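Long-range contacts in putative glyoxalase superfamily protein (Ralstonia eutropha, PDB 3IUZ), which probably acts as an iron(II)-dependent dioxygenase of the 2-oxoadipate dioxygenase/decarboxylase family, within the wider glyoxalase superfamily: residues 107-112 with 178-183; 40-45 with 132-137; 126-131 with 144-149. All coordinates share one frame; numbering follows the deposited sequence.

Interaction 1 of 3, residues 107-112 with 178-183; sequences LRPLGY and LLWQLD
Trp180 holds its CG beside its own backbone N (chi1 -68°), and this swings the indole back from a start that leads away from 107-112 until its six-membered ring lies against Pro109. There CB of Pro109 makes a CH-pi contact, 3.7 Å from the centroid of the benzenoid ring of Trp180 and only 11° from its normal. Pro109 CG reaches the rim of the same ring, 3.6 Å from Trp180 CZ2. Leu182 takes the other course: its CG stands opposite its backbone N (chi1 179°), and its CD2 meets CD2 of Leu110 at 3.8 Å. Leu179, modelled in two conformers, touches both Pro109 and Leu110 in the one given, CD1 lying 3.9 Å from Leu110 CD2; its close approaches are doubtful to that extent. Farther along helix 173-185, CB of Asp183 lies 3.9 Å from Pro109 CB, and a water within bonding range of both Pro109 O and Asp183 OD1 may bridge the two. Pro109 belongs to the last turn of helix 101-110, which closes in a Schellman motif at Gly111; from within that turn Arg108 NH1 reaches over to bond Tyr112 O at 3.0 Å. The direct contacts between helices 101-110 and 173-185 are thus apolar, and their cohesion depends on ring-face and methyl packing; any polar link between them probably runs through the water.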
ATOM      1  N   LEU A 107      -5.807   9.190  -5.055  1.00 13.18           N
ATOM      2  CA  LEU A 107      -6.449   9.116  -3.751  1.00 13.28           C
ATOM      3  C   LEU A 107      -7.401  10.290  -3.509  1.00 14.05           C
ATOM      4  O   LEU A 107      -8.396  10.137  -2.811  1.00 14.32           O
ATOM      5  CB  LEU A 107      -5.396   9.126  -2.619  1.00 14.05           C
ATOM      6  CG  LEU A 107      -4.382   7.975  -2.695  1.00 13.09           C
ATOM      7  CD1 LEU A 107      -3.310   7.979  -1.641  1.00 12.64           C
ATOM      8  CD2 LEU A 107      -5.131   6.634  -2.661  1.00 14.17           C
ATOM      9  N   ARG A 108      -7.057  11.469  -4.046  1.00 13.45           N
ATOM     10  CA  ARG A 108      -7.838  12.686  -3.795  1.00 13.87           C
ATOM     11  C   ARG A 108      -9.236  12.531  -4.398  1.00 14.39           C
ATOM     12  O   ARG A 108     -10.197  12.650  -3.678  1.00 15.37           O
ATOM     13  CB  ARG A 108      -7.101  13.924  -4.289  1.00 14.50           C
ATOM     14  CG  ARG A 108      -5.859  14.232  -3.486  1.00 15.97           C
ATOM     15  CD  ARG A 108      -6.120  14.814  -2.111  1.00 14.59           C
ATOM     16  NE  ARG A 108      -6.529  16.195  -2.225  1.00 17.71           N
ATOM     17  CZ  ARG A 108      -7.636  16.738  -1.752  1.00 18.01           C
ATOM     18  NH1 ARG A 108      -8.530  16.036  -1.065  1.00 17.40           N
ATOM     19  NH2 ARG A 108      -7.871  18.028  -2.004  1.00 22.10           N
ATOM     20  N   PRO A 109      -9.358  12.176  -5.685  1.00 14.74           N
ATOM     21  CA  PRO A 109     -10.721  11.993  -6.199  1.00 14.28           C
ATOM     22  C   PRO A 109     -11.471  10.774  -5.600  1.00 13.33           C
ATOM     23  O   PRO A 109     -12.699  10.730  -5.595  1.00 13.18           O
ATOM     24  CB  PRO A 109     -10.495  11.827  -7.701  1.00 14.02           C
ATOM     25  CG  PRO A 109      -9.033  11.414  -7.821  1.00 15.87           C
ATOM     26  CD  PRO A 109      -8.356  12.153  -6.775  1.00 15.04           C
ATOM     27  N   LEU A 110     -10.759   9.776  -5.089  1.00 13.63           N
ATOM     28  CA  LEU A 110     -11.395   8.709  -4.297  1.00 13.87           C
ATOM     29  C   LEU A 110     -12.015   9.178  -2.974  1.00 15.48           C
ATOM     30  O   LEU A 110     -12.830   8.464  -2.408  1.00 14.60           O
ATOM     31  CB  LEU A 110     -10.437   7.599  -3.966  1.00 14.45           C
ATOM     32  CG  LEU A 110     -10.087   6.650  -5.125  1.00 14.68           C
ATOM     33  CD1 LEU A 110      -8.947   5.653  -4.673  1.00 11.32           C
ATOM     34  CD2 LEU A 110     -11.299   5.892  -5.740  1.00 14.14           C
ATOM     35  N   GLY A 111     -11.603  10.353  -2.490  1.00 15.23           N
ATOM     36  CA  GLY A 111     -12.152  10.911  -1.265  1.00 14.93           C
ATOM     37  C   GLY A 111     -11.153  11.055  -0.120  1.00 13.94           C
ATOM     38  O   GLY A 111     -11.544  11.386   0.977  1.00 14.36           O
ATOM     39  N   TYR A 112      -9.867  10.766  -0.348  1.00 13.85           N
ATOM     40  CA  TYR A 112      -8.851  10.956   0.688  1.00 14.16           C
ATOM     41  C   TYR A 112      -8.397  12.434   0.801  1.00 15.14           C
ATOM     42  O   TYR A 112      -8.424  13.198  -0.167  1.00 14.71           O
ATOM     43  CB  TYR A 112      -7.609  10.070   0.450  1.00 13.74           C
ATOM     44  CG  TYR A 112      -7.905   8.601   0.619  1.00 14.06           C
ATOM     45  CD1 TYR A 112      -8.406   7.856  -0.439  1.00 16.17           C
ATOM     46  CD2 TYR A 112      -7.668   7.950   1.840  1.00 13.22           C
ATOM     47  CE1 TYR A 112      -8.670   6.496  -0.295  1.00 15.74           C
ATOM     48  CE2 TYR A 112      -7.964   6.619   2.002  1.00 16.87           C
ATOM     49  CZ  TYR A 112      -8.453   5.894   0.933  1.00 17.20           C
ATOM     50  OH  TYR A 112      -8.743   4.561   1.076  1.00 19.55           O
ATOM     51  N   LEU A 178     -13.239   7.577 -15.003  1.00 12.90           N
ATOM     52  CA  LEU A 178     -14.137   7.045 -13.957  1.00 13.14           C
ATOM     53  C   LEU A 178     -13.863   7.711 -12.591  1.00 12.69           C
ATOM     54  O   LEU A 178     -14.793   7.992 -11.828  1.00 13.11           O
ATOM     55  CB  LEU A 178     -14.010   5.498 -13.866  1.00 12.94           C
ATOM     56  CG  LEU A 178     -14.554   4.739 -15.106  1.00 14.98           C
ATOM     57  CD1 LEU A 178     -14.302   3.192 -15.031  1.00 10.83           C
ATOM     58  CD2 LEU A 178     -16.068   5.046 -15.269  1.00 13.47           C
ATOM     59  N   LEU A 179     -12.582   7.951 -12.325  1.00 12.54           N
ATOM     60  CA  LEU A 179     -12.140   8.653 -11.132  0.50 12.70           C
ATOM     61  C   LEU A 179     -12.800  10.038 -10.974  1.00 13.31           C
ATOM     62  O   LEU A 179     -13.313  10.389  -9.921  1.00 12.49           O
ATOM     63  CB  LEU A 179     -10.628   8.814 -11.231  0.50 12.98           C
ATOM     64  CG  LEU A 179      -9.838   8.869  -9.951  0.50 13.27           C
ATOM     65  CD1 LEU A 179     -10.389   7.825  -8.986  0.50  9.95           C
ATOM     66  CD2 LEU A 179      -8.321   8.678 -10.324  0.50 13.53           C
ATOM     67  N   TRP A 180     -12.795  10.831 -12.051  1.00 12.92           N
ATOM     68  CA  TRP A 180     -13.340  12.174 -12.017  1.00 12.95           C
ATOM     69  C   TRP A 180     -14.868  12.237 -12.124  1.00 13.65           C
ATOM     70  O   TRP A 180     -15.455  13.184 -11.579  1.00 14.66           O
ATOM     71  CB  TRP A 180     -12.560  13.061 -13.016  1.00 13.55           C
ATOM     72  CG  TRP A 180     -11.193  13.196 -12.474  1.00 12.12           C
ATOM     73  CD1 TRP A 180     -10.066  12.490 -12.827  1.00 16.40           C
ATOM     74  CD2 TRP A 180     -10.834  13.945 -11.308  1.00 14.65           C
ATOM     75  NE1 TRP A 180      -9.038  12.816 -11.996  1.00 13.72           N
ATOM     76  CE2 TRP A 180      -9.480  13.699 -11.053  1.00 12.15           C
ATOM     77  CE3 TRP A 180     -11.535  14.806 -10.456  1.00 12.87           C
ATOM     78  CZ2 TRP A 180      -8.803  14.284  -9.973  1.00 15.14           C
ATOM     79  CZ3 TRP A 180     -10.861  15.378  -9.381  1.00 15.46           C
ATOM     80  CH2 TRP A 180      -9.484  15.140  -9.188  1.00 12.81           C
ATOM     81  N   GLN A 181     -15.520  11.239 -12.747  1.00 12.87           N
ATOM     82  CA  GLN A 181     -16.980  11.064 -12.622  1.00 13.89           C
ATOM     83  C   GLN A 181     -17.347  10.808 -11.151  1.00 14.10           C
ATOM     84  O   GLN A 181     -18.336  11.346 -10.637  1.00 14.70           O
ATOM     85  CB  GLN A 181     -17.498   9.889 -13.487  1.00 13.27           C
ATOM     86  CG  GLN A 181     -17.374  10.265 -15.002  1.00 17.63           C
ATOM     87  CD  GLN A 181     -17.866   9.208 -15.936  1.00 18.18           C
ATOM     88  OE1 GLN A 181     -18.441   8.191 -15.500  1.00 14.91           O
ATOM     89  NE2 GLN A 181     -17.640   9.431 -17.229  1.00 20.17           N
ATOM     90  N   LEU A 182     -16.541   9.972 -10.499  1.00 13.41           N
ATOM     91  CA  LEU A 182     -16.756   9.576  -9.115  1.00 13.72           C
ATOM     92  C   LEU A 182     -16.597  10.798  -8.228  1.00 12.86           C
ATOM     93  O   LEU A 182     -17.422  11.012  -7.364  1.00 13.51           O
ATOM     94  CB  LEU A 182     -15.771   8.487  -8.682  1.00 13.29           C
ATOM     95  CG  LEU A 182     -15.861   7.991  -7.231  1.00 13.86           C
ATOM     96  CD1 LEU A 182     -17.250   7.454  -6.884  1.00  8.89           C
ATOM     97  CD2 LEU A 182     -14.773   6.927  -6.968  1.00 14.07           C
ATOM     98  N   ASP A 183     -15.537  11.561  -8.457  1.00 12.76           N
ATOM     99  CA  ASP A 183     -15.324  12.789  -7.672  1.00 13.78           C
ATOM    100  C   ASP A 183     -16.511  13.732  -7.835  1.00 13.64           C
ATOM    101  O   ASP A 183     -16.970  14.320  -6.881  1.00 14.88           O
ATOM    102  CB  ASP A 183     -14.022  13.485  -8.062  1.00 14.34           C
ATOM    103  CG  ASP A 183     -13.939  14.865  -7.459  1.00 14.42           C
ATOM    104  OD1 ASP A 183     -13.587  14.961  -6.273  1.00 18.90           O
ATOM    105  OD2 ASP A 183     -14.260  15.840  -8.160  1.00 15.12           O
TER
HETATM  106  O   HOH W   1     -14.104  12.747  -4.333  1.00 16.01           O

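Interaction 2 of 3, residues 40-45 with 132-137; sequences ATRAEI and HADAPE
Arg42 grips Asp134 side-on with two nitrogens, giving each carboxylate oxygen its own donor. Its CG sits between backbone N and carbonyl carbon (chi1 68°), and the chain then runs extended to Asp134. Arg42 NE bonds to Asp134 OD2 at 2.9 Å, on the syn side but tilted from the carboxylate plane, and Arg42 NH2 bonds to Asp134 OD1 at 2.9 Å in an almost straight line (177°). Both oxygens lie close to the guanidinium plane, yet the carboxylate is turned 36° against it. A water 2.7 Å from Asp134 OD2 donates to it and takes the N-H of Ala43 at the helix start. NH2 of Arg42 has a further acceptor in a bound hexaethylene glycol, probably from the crystallisation liquor. His132 is satisfied at both ring nitrogens: ND1 accepts from Asp134 N at 3.1 Å within the type I turn 132-135, while NE2 donates to Leu110 O. Thr41 OG1 accepts from Glu44 N and Glu44 OE1 from Thr41 N, a capping box. The salt bridge joins the N-terminal end of helix 42-60 to the turn leaving strand 125-132, with Leu182 of helix 173-185 touching Arg42 and strand 40-41 pairing with strand 187-188.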
ATOM      1  N   ALA A  40     -22.543   2.458  -6.322  1.00 18.14           N
ATOM      2  CA  ALA A  40     -21.410   2.391  -5.429  1.00 16.11           C
ATOM      3  C   ALA A  40     -20.908   3.779  -5.105  1.00 15.41           C
ATOM      4  O   ALA A  40     -20.547   4.585  -6.006  1.00 13.42           O
ATOM      5  CB  ALA A  40     -20.293   1.534  -6.016  1.00 15.20           C
ATOM      6  N   THR A  41     -20.900   4.079  -3.814  1.00 14.92           N
ATOM      7  CA  THR A  41     -20.367   5.362  -3.382  1.00 14.49           C
ATOM      8  C   THR A  41     -18.828   5.381  -3.399  1.00 14.95           C
ATOM      9  O   THR A  41     -18.193   4.331  -3.376  1.00 14.88           O
ATOM     10  CB  THR A  41     -20.818   5.701  -1.982  1.00 14.44           C
ATOM     11  OG1 THR A  41     -20.328   4.723  -1.047  1.00 14.16           O
ATOM     12  CG2 THR A  41     -22.359   5.756  -1.891  1.00 12.61           C
ATOM     13  N   ARG A  42     -18.233   6.573  -3.326  1.00 14.81           N
ATOM     14  CA  ARG A  42     -16.784   6.663  -3.283  1.00 15.55           C
ATOM     15  C   ARG A  42     -16.189   5.960  -2.076  1.00 15.41           C
ATOM     16  O   ARG A  42     -15.107   5.360  -2.200  1.00 15.23           O
ATOM     17  CB  ARG A  42     -16.262   8.092  -3.332  1.00 15.83           C
ATOM     18  CG  ARG A  42     -16.557   8.916  -2.150  1.00 16.19           C
ATOM     19  CD  ARG A  42     -15.959  10.309  -2.285  1.00 19.06           C
ATOM     20  NE  ARG A  42     -16.137  11.038  -1.043  1.00 18.91           N
ATOM     21  CZ  ARG A  42     -15.751  12.286  -0.819  1.00 18.85           C
ATOM     22  NH1 ARG A  42     -15.158  13.018  -1.772  1.00 19.91           N
ATOM     23  NH2 ARG A  42     -15.975  12.797   0.372  1.00 18.98           N
ATOM     24  N   ALA A  43     -16.858   6.054  -0.923  1.00 14.72           N
ATOM     25  CA  ALA A  43     -16.435   5.311   0.279  1.00 15.10           C
ATOM     26  C   ALA A  43     -16.418   3.785   0.055  1.00 14.04           C
ATOM     27  O   ALA A  43     -15.463   3.085   0.415  1.00 14.13           O
ATOM     28  CB  ALA A  43     -17.334   5.630   1.439  1.00 13.43           C
ATOM     29  N   GLU A  44     -17.509   3.251  -0.470  1.00 15.04           N
ATOM     30  CA  GLU A  44     -17.543   1.837  -0.805  1.00 14.89           C
ATOM     31  C   GLU A  44     -16.414   1.438  -1.787  1.00 15.75           C
ATOM     32  O   GLU A  44     -15.774   0.382  -1.620  1.00 14.45           O
ATOM     33  CB  GLU A  44     -18.884   1.473  -1.414  1.00 15.52           C
ATOM     34  CG  GLU A  44     -20.063   1.588  -0.426  1.00 16.63           C
ATOM     35  CD  GLU A  44     -21.433   1.468  -1.055  1.00 16.19           C
ATOM     36  OE1 GLU A  44     -21.566   1.548  -2.306  1.00 19.49           O
ATOM     37  OE2 GLU A  44     -22.398   1.285  -0.281  1.00 18.80           O
ATOM     38  N   ILE A  45     -16.202   2.263  -2.812  1.00 13.51           N
ATOM     39  CA  ILE A  45     -15.200   1.959  -3.795  1.00 14.65           C
ATOM     40  C   ILE A  45     -13.818   1.996  -3.152  1.00 15.03           C
ATOM     41  O   ILE A  45     -12.959   1.119  -3.421  1.00 14.24           O
ATOM     42  CB  ILE A  45     -15.301   2.901  -5.022  1.00 14.47           C
ATOM     43  CG1 ILE A  45     -16.545   2.531  -5.827  1.00 16.12           C
ATOM     44  CG2 ILE A  45     -14.041   2.842  -5.913  1.00 13.15           C
ATOM     45  CD1 ILE A  45     -17.070   3.716  -6.758  1.00 13.31           C
ATOM     46  N   HIS A 132      -9.507   8.864   4.640  1.00 14.52           N
ATOM     47  CA  HIS A 132     -10.721   9.033   3.862  1.00 14.43           C
ATOM     48  C   HIS A 132     -11.728   9.946   4.541  1.00 14.82           C
ATOM     49  O   HIS A 132     -12.128   9.721   5.699  1.00 15.31           O
ATOM     50  CB  HIS A 132     -11.343   7.691   3.511  1.00 14.06           C
ATOM     51  CG  HIS A 132     -12.227   7.782   2.326  1.00 13.40           C
ATOM     52  ND1 HIS A 132     -13.521   8.247   2.420  1.00 11.96           N
ATOM     53  CD2 HIS A 132     -11.998   7.546   1.006  1.00 16.15           C
ATOM     54  CE1 HIS A 132     -14.056   8.294   1.208  1.00 15.14           C
ATOM     55  NE2 HIS A 132     -13.166   7.840   0.331  1.00 11.46           N
ATOM     56  N   ALA A 133     -12.175  10.958   3.805  1.00 15.21           N
ATOM     57  CA  ALA A 133     -13.065  11.994   4.376  1.00 15.48           C
ATOM     58  C   ALA A 133     -14.383  11.401   4.864  1.00 16.01           C
ATOM     59  O   ALA A 133     -15.000  11.976   5.718  1.00 17.46           O
ATOM     60  CB  ALA A 133     -13.341  13.121   3.345  1.00 13.67           C
ATOM     61  N   ASP A 134     -14.827  10.274   4.320  1.00 16.12           N
ATOM     62  CA  ASP A 134     -16.150   9.751   4.666  1.00 16.39           C
ATOM     63  C   ASP A 134     -16.128   8.789   5.847  1.00 17.40           C
ATOM     64  O   ASP A 134     -17.179   8.480   6.397  1.00 18.44           O
ATOM     65  CB  ASP A 134     -16.856   9.065   3.480  1.00 16.13           C
ATOM     66  CG  ASP A 134     -17.087   9.982   2.297  1.00 17.71           C
ATOM     67  OD1 ASP A 134     -17.215  11.223   2.470  1.00 15.89           O
ATOM     68  OD2 ASP A 134     -17.164   9.445   1.159  1.00 18.08           O
ATOM     69  N   ALA A 135     -14.961   8.288   6.221  1.00 17.42           N
ATOM     70  CA  ALA A 135     -14.841   7.322   7.321  1.00 18.11           C
ATOM     71  C   ALA A 135     -13.358   7.244   7.701  1.00 17.99           C
ATOM     72  O   ALA A 135     -12.710   6.212   7.461  1.00 18.31           O
ATOM     73  CB  ALA A 135     -15.387   5.914   6.886  1.00 17.17           C
ATOM     74  N   PRO A 136     -12.814   8.348   8.250  1.00 18.13           N
ATOM     75  CA  PRO A 136     -11.360   8.482   8.415  1.00 18.74           C
ATOM     76  C   PRO A 136     -10.741   7.439   9.351  1.00 19.35           C
ATOM     77  O   PRO A 136      -9.591   7.013   9.148  1.00 17.14           O
ATOM     78  CB  PRO A 136     -11.197   9.907   8.977  1.00 18.61           C
ATOM     79  CG  PRO A 136     -12.567  10.358   9.368  1.00 20.21           C
ATOM     80  CD  PRO A 136     -13.527   9.589   8.579  1.00 18.30           C
ATOM     81  N   GLU A 137     -11.524   7.019  10.342  1.00 19.07           N
ATOM     82  CA  GLU A 137     -11.109   5.992  11.288  1.00 20.62           C
ATOM     83  C   GLU A 137     -11.382   4.576  10.841  1.00 19.89           C
ATOM     84  O   GLU A 137     -10.751   3.650  11.347  1.00 21.02           O
ATOM     85  CB  GLU A 137     -11.769   6.194  12.642  1.00 20.62           C
ATOM     86  CG  GLU A 137     -11.447   7.521  13.233  1.00 25.78           C
ATOM     87  CD  GLU A 137     -12.136   7.742  14.574  1.00 32.39           C
ATOM     88  OE1 GLU A 137     -12.833   6.825  15.077  1.00 38.41           O
ATOM     89  OE2 GLU A 137     -11.954   8.833  15.136  1.00 37.04           O
TER
HETATM   90  O   HOH W   2     -19.023   7.915  -0.169  1.00 12.25           O

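Interaction 3 of 3, residues 126-131 with 144-149; sequences TGRSYA and VSEFHP
OE1 of Glu146 is gripped by two donors, Arg128 NH1 at 2.9 Å and a water 2.6 Å from that Glu146 oxygen. The same water accepts from Arg128 NH2, so one oxygen engages both terminal nitrogens, one directly and one through solvent. Glu146 OE1 lies near the guanidinium plane, whereas NH1 of Arg128 meets it from above the carboxylate, 77° out of that plane, the two flat groups standing almost perpendicular. A second water links Arg128 NH1 to Val144 O, and the methyl CG2 of Thr126 lies over the outer part of one guanidinium face. OE2 of Glu146 turns to the backbone N of Glu100. These strands, 125-132 and 141-147, form an antiparallel hairpin that ends a strand-helix-three-strand run starting at strand 80-87, consistent with the beta-alpha-beta-beta-beta module of the vicinal oxygen chelate (glyoxalase) fold. Thr126 with Glu146 and Arg128 with Val144 are hydrogen-bonded pairs, each with bonds in both directions, such as Glu146 N to Thr126 O at 2.8 Å. Between them Gly127 faces Ser145 as a non-hydrogen-bonded pair, and Ser145 OG rests 3.7 Å from Gly127 CA on the opposite face from Arg128. Beyond the strand, His148 reaches back, its CG beside the backbone N (chi1 -55°), to where its NE2 and Thr126 OG1 share a 2.6 Å hydrogen bond at the edge of the imidazole.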
ATOM      1  N   THR A 126      10.295  11.683   2.738  1.00 19.58           N
ATOM      2  CA  THR A 126       9.166  12.371   3.358  1.00 19.46           C
ATOM      3  C   THR A 126       7.955  11.486   3.297  1.00 19.48           C
ATOM      4  O   THR A 126       7.514  11.001   2.201  1.00 20.67           O
ATOM      5  CB  THR A 126       8.834  13.700   2.626  1.00 19.81           C
ATOM      6  OG1 THR A 126      10.019  14.491   2.538  1.00 18.00           O
ATOM      7  CG2 THR A 126       7.712  14.466   3.387  1.00 21.40           C
ATOM      8  N   GLY A 127       7.343  11.276   4.450  1.00 18.54           N
ATOM      9  CA  GLY A 127       6.119  10.496   4.494  1.00 18.61           C
ATOM     10  C   GLY A 127       4.905  11.351   4.770  1.00 17.89           C
ATOM     11  O   GLY A 127       5.006  12.346   5.488  1.00 18.68           O
ATOM     12  N   ARG A 128       3.785  10.978   4.165  1.00 16.08           N
ATOM     13  CA  ARG A 128       2.503  11.686   4.357  1.00 15.79           C
ATOM     14  C   ARG A 128       1.392  10.667   4.492  1.00 15.55           C
ATOM     15  O   ARG A 128       1.353   9.664   3.774  1.00 17.75           O
ATOM     16  CB  ARG A 128       2.217  12.602   3.179  1.00 15.28           C
ATOM     17  CG  ARG A 128       3.215  13.708   3.022  1.00 17.17           C
ATOM     18  CD  ARG A 128       2.877  14.710   1.908  1.00 15.82           C
ATOM     19  NE  ARG A 128       3.912  15.765   1.727  1.00 15.31           N
ATOM     20  CZ  ARG A 128       5.022  15.653   0.999  1.00 16.00           C
ATOM     21  NH1 ARG A 128       5.348  14.514   0.405  1.00 15.09           N
ATOM     22  NH2 ARG A 128       5.834  16.696   0.871  1.00 18.66           N
ATOM     23  N   SER A 129       0.459  10.913   5.389  1.00 14.79           N
ATOM     24  CA  SER A 129      -0.691  10.031   5.518  1.00 14.71           C
ATOM     25  C   SER A 129      -1.934  10.665   4.905  1.00 14.68           C
ATOM     26  O   SER A 129      -2.086  11.907   4.914  1.00 14.97           O
ATOM     27  CB  SER A 129      -0.930   9.694   6.977  1.00 14.68           C
ATOM     28  OG  SER A 129      -1.292  10.880   7.682  1.00 15.32           O
ATOM     29  N   TYR A 130      -2.772   9.800   4.351  1.00 13.74           N
ATOM     30  CA  TYR A 130      -4.051  10.135   3.682  1.00 13.33           C
ATOM     31  C   TYR A 130      -5.177   9.349   4.336  1.00 14.25           C
ATOM     32  O   TYR A 130      -5.159   8.108   4.380  1.00 15.27           O
ATOM     33  CB  TYR A 130      -3.960   9.810   2.161  1.00 13.81           C
ATOM     34  CG  TYR A 130      -3.052  10.797   1.527  1.00 13.15           C
ATOM     35  CD1 TYR A 130      -3.526  12.058   1.198  1.00 14.57           C
ATOM     36  CD2 TYR A 130      -1.664  10.563   1.466  1.00 12.03           C
ATOM     37  CE1 TYR A 130      -2.675  13.044   0.670  1.00 15.59           C
ATOM     38  CE2 TYR A 130      -0.800  11.519   0.975  1.00 12.41           C
ATOM     39  CZ  TYR A 130      -1.303  12.767   0.575  1.00 14.43           C
ATOM     40  OH  TYR A 130      -0.438  13.722   0.129  1.00 16.22           O
ATOM     41  N   ALA A 131      -6.185  10.073   4.827  1.00 14.01           N
ATOM     42  CA  ALA A 131      -7.359   9.456   5.441  1.00 14.03           C
ATOM     43  C   ALA A 131      -8.577   9.793   4.646  1.00 13.80           C
ATOM     44  O   ALA A 131      -8.709  10.902   4.117  1.00 14.01           O
ATOM     45  CB  ALA A 131      -7.564   9.950   6.914  1.00 12.24           C
ATOM     46  N   VAL A 144       2.080   7.449   2.112  1.00 15.45           N
ATOM     47  CA  VAL A 144       2.835   7.559   0.878  1.00 15.15           C
ATOM     48  C   VAL A 144       4.104   8.285   1.169  1.00 14.59           C
ATOM     49  O   VAL A 144       4.082   9.430   1.646  1.00 16.95           O
ATOM     50  CB  VAL A 144       2.053   8.330  -0.207  1.00 14.24           C
ATOM     51  CG1 VAL A 144       2.897   8.360  -1.522  1.00 13.74           C
ATOM     52  CG2 VAL A 144       0.656   7.653  -0.413  1.00 13.28           C
ATOM     53  N   SER A 145       5.203   7.616   0.889  1.00 14.74           N
ATOM     54  CA  SER A 145       6.523   8.184   1.053  1.00 15.60           C
ATOM     55  C   SER A 145       7.162   8.541  -0.262  1.00 15.32           C
ATOM     56  O   SER A 145       6.904   7.897  -1.294  1.00 16.03           O
ATOM     57  CB  SER A 145       7.398   7.196   1.810  1.00 15.81           C
ATOM     58  OG  SER A 145       6.985   7.164   3.164  1.00 19.58           O
ATOM     59  N   GLU A 146       7.976   9.585  -0.212  1.00 15.96           N
ATOM     60  CA  GLU A 146       8.785  10.035  -1.317  1.00 16.39           C
ATOM     61  C   GLU A 146      10.256   9.904  -0.973  1.00 17.10           C
ATOM     62  O   GLU A 146      10.744  10.444   0.056  1.00 17.36           O
ATOM     63  CB  GLU A 146       8.555  11.509  -1.619  1.00 17.59           C
ATOM     64  CG  GLU A 146       7.140  11.904  -1.945  1.00 18.70           C
ATOM     65  CD  GLU A 146       7.045  13.377  -2.306  1.00 19.70           C
ATOM     66  OE1 GLU A 146       7.510  14.257  -1.509  1.00 17.85           O
ATOM     67  OE2 GLU A 146       6.460  13.621  -3.373  1.00 17.93           O
ATOM     68  N   PHE A 147      10.987   9.235  -1.854  1.00 17.36           N
ATOM     69  CA  PHE A 147      12.451   9.190  -1.753  1.00 17.25           C
ATOM     70  C   PHE A 147      13.129  10.397  -2.448  1.00 17.08           C
ATOM     71  O   PHE A 147      12.778  10.766  -3.583  1.00 16.96           O
ATOM     72  CB  PHE A 147      13.008   7.861  -2.319  1.00 17.61           C
ATOM     73  CG  PHE A 147      14.462   7.759  -2.142  1.00 18.24           C
ATOM     74  CD1 PHE A 147      14.979   7.424  -0.929  1.00 19.66           C
ATOM     75  CD2 PHE A 147      15.331   8.130  -3.169  1.00 19.79           C
ATOM     76  CE1 PHE A 147      16.330   7.423  -0.733  1.00 18.43           C
ATOM     77  CE2 PHE A 147      16.708   8.115  -2.952  1.00 22.31           C
ATOM     78  CZ  PHE A 147      17.171   7.769  -1.738  1.00 19.17           C
ATOM     79  N   HIS A 148      14.136  10.957  -1.767  1.00 15.77           N
ATOM     80  CA  HIS A 148      14.880  12.155  -2.172  1.00 16.11           C
ATOM     81  C   HIS A 148      16.340  11.841  -2.527  1.00 16.61           C
ATOM     82  O   HIS A 148      17.176  11.708  -1.629  1.00 15.84           O
ATOM     83  CB  HIS A 148      14.887  13.197  -1.037  1.00 15.41           C
ATOM     84  CG  HIS A 148      13.514  13.572  -0.560  1.00 17.29           C
ATOM     85  ND1 HIS A 148      12.583  14.123  -1.403  1.00 19.12           N
ATOM     86  CD2 HIS A 148      12.920  13.489   0.660  1.00 17.42           C
ATOM     87  CE1 HIS A 148      11.449  14.325  -0.742  1.00 21.06           C
ATOM     88  NE2 HIS A 148      11.627  13.966   0.517  1.00 18.92           N
ATOM     89  N   PRO A 149      16.650  11.782  -3.836  1.00 18.02           N
ATOM     90  CA  PRO A 149      18.027  11.436  -4.264  1.00 19.05           C
ATOM     91  C   PRO A 149      19.059  12.539  -4.144  1.00 20.18           C
ATOM     92  O   PRO A 149      20.249  12.267  -4.329  1.00 21.45           O
ATOM     93  CB  PRO A 149      17.840  11.072  -5.760  1.00 18.17           C
ATOM     94  CG  PRO A 149      16.350  10.768  -5.922  1.00 18.00           C
ATOM     95  CD  PRO A 149      15.710  11.764  -4.983  1.00 17.21           C
TER
HETATM   96  O   HOH W   3       4.284  11.907   0.300  1.00 15.59           O
HETATM   97  O   HOH W   4       7.989  16.738  -1.025  1.00 25.08           O

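From the N terminus, the segment 40-45 is met first, and interaction 2 closes a long loop when the chain returns at 132-137. Inside that loop begins interaction 1, whose segment 107-112 finds its partner only at 178-183, so the two contacts cross. Interaction 3, the hairpin contact 126-131 with 144-149, is nested within interaction 1 and crosses interaction 2, since 132-137 forms part of the hairpin's connection. Interactions 1 and 2 also meet directly, Gly111 O probably accepting from Ala133 N. Leu107 and Tyr112 in turn pack on the hairpin. Together the contacts tie helices 42-60, 101-110 and 173-185 to the central sheet.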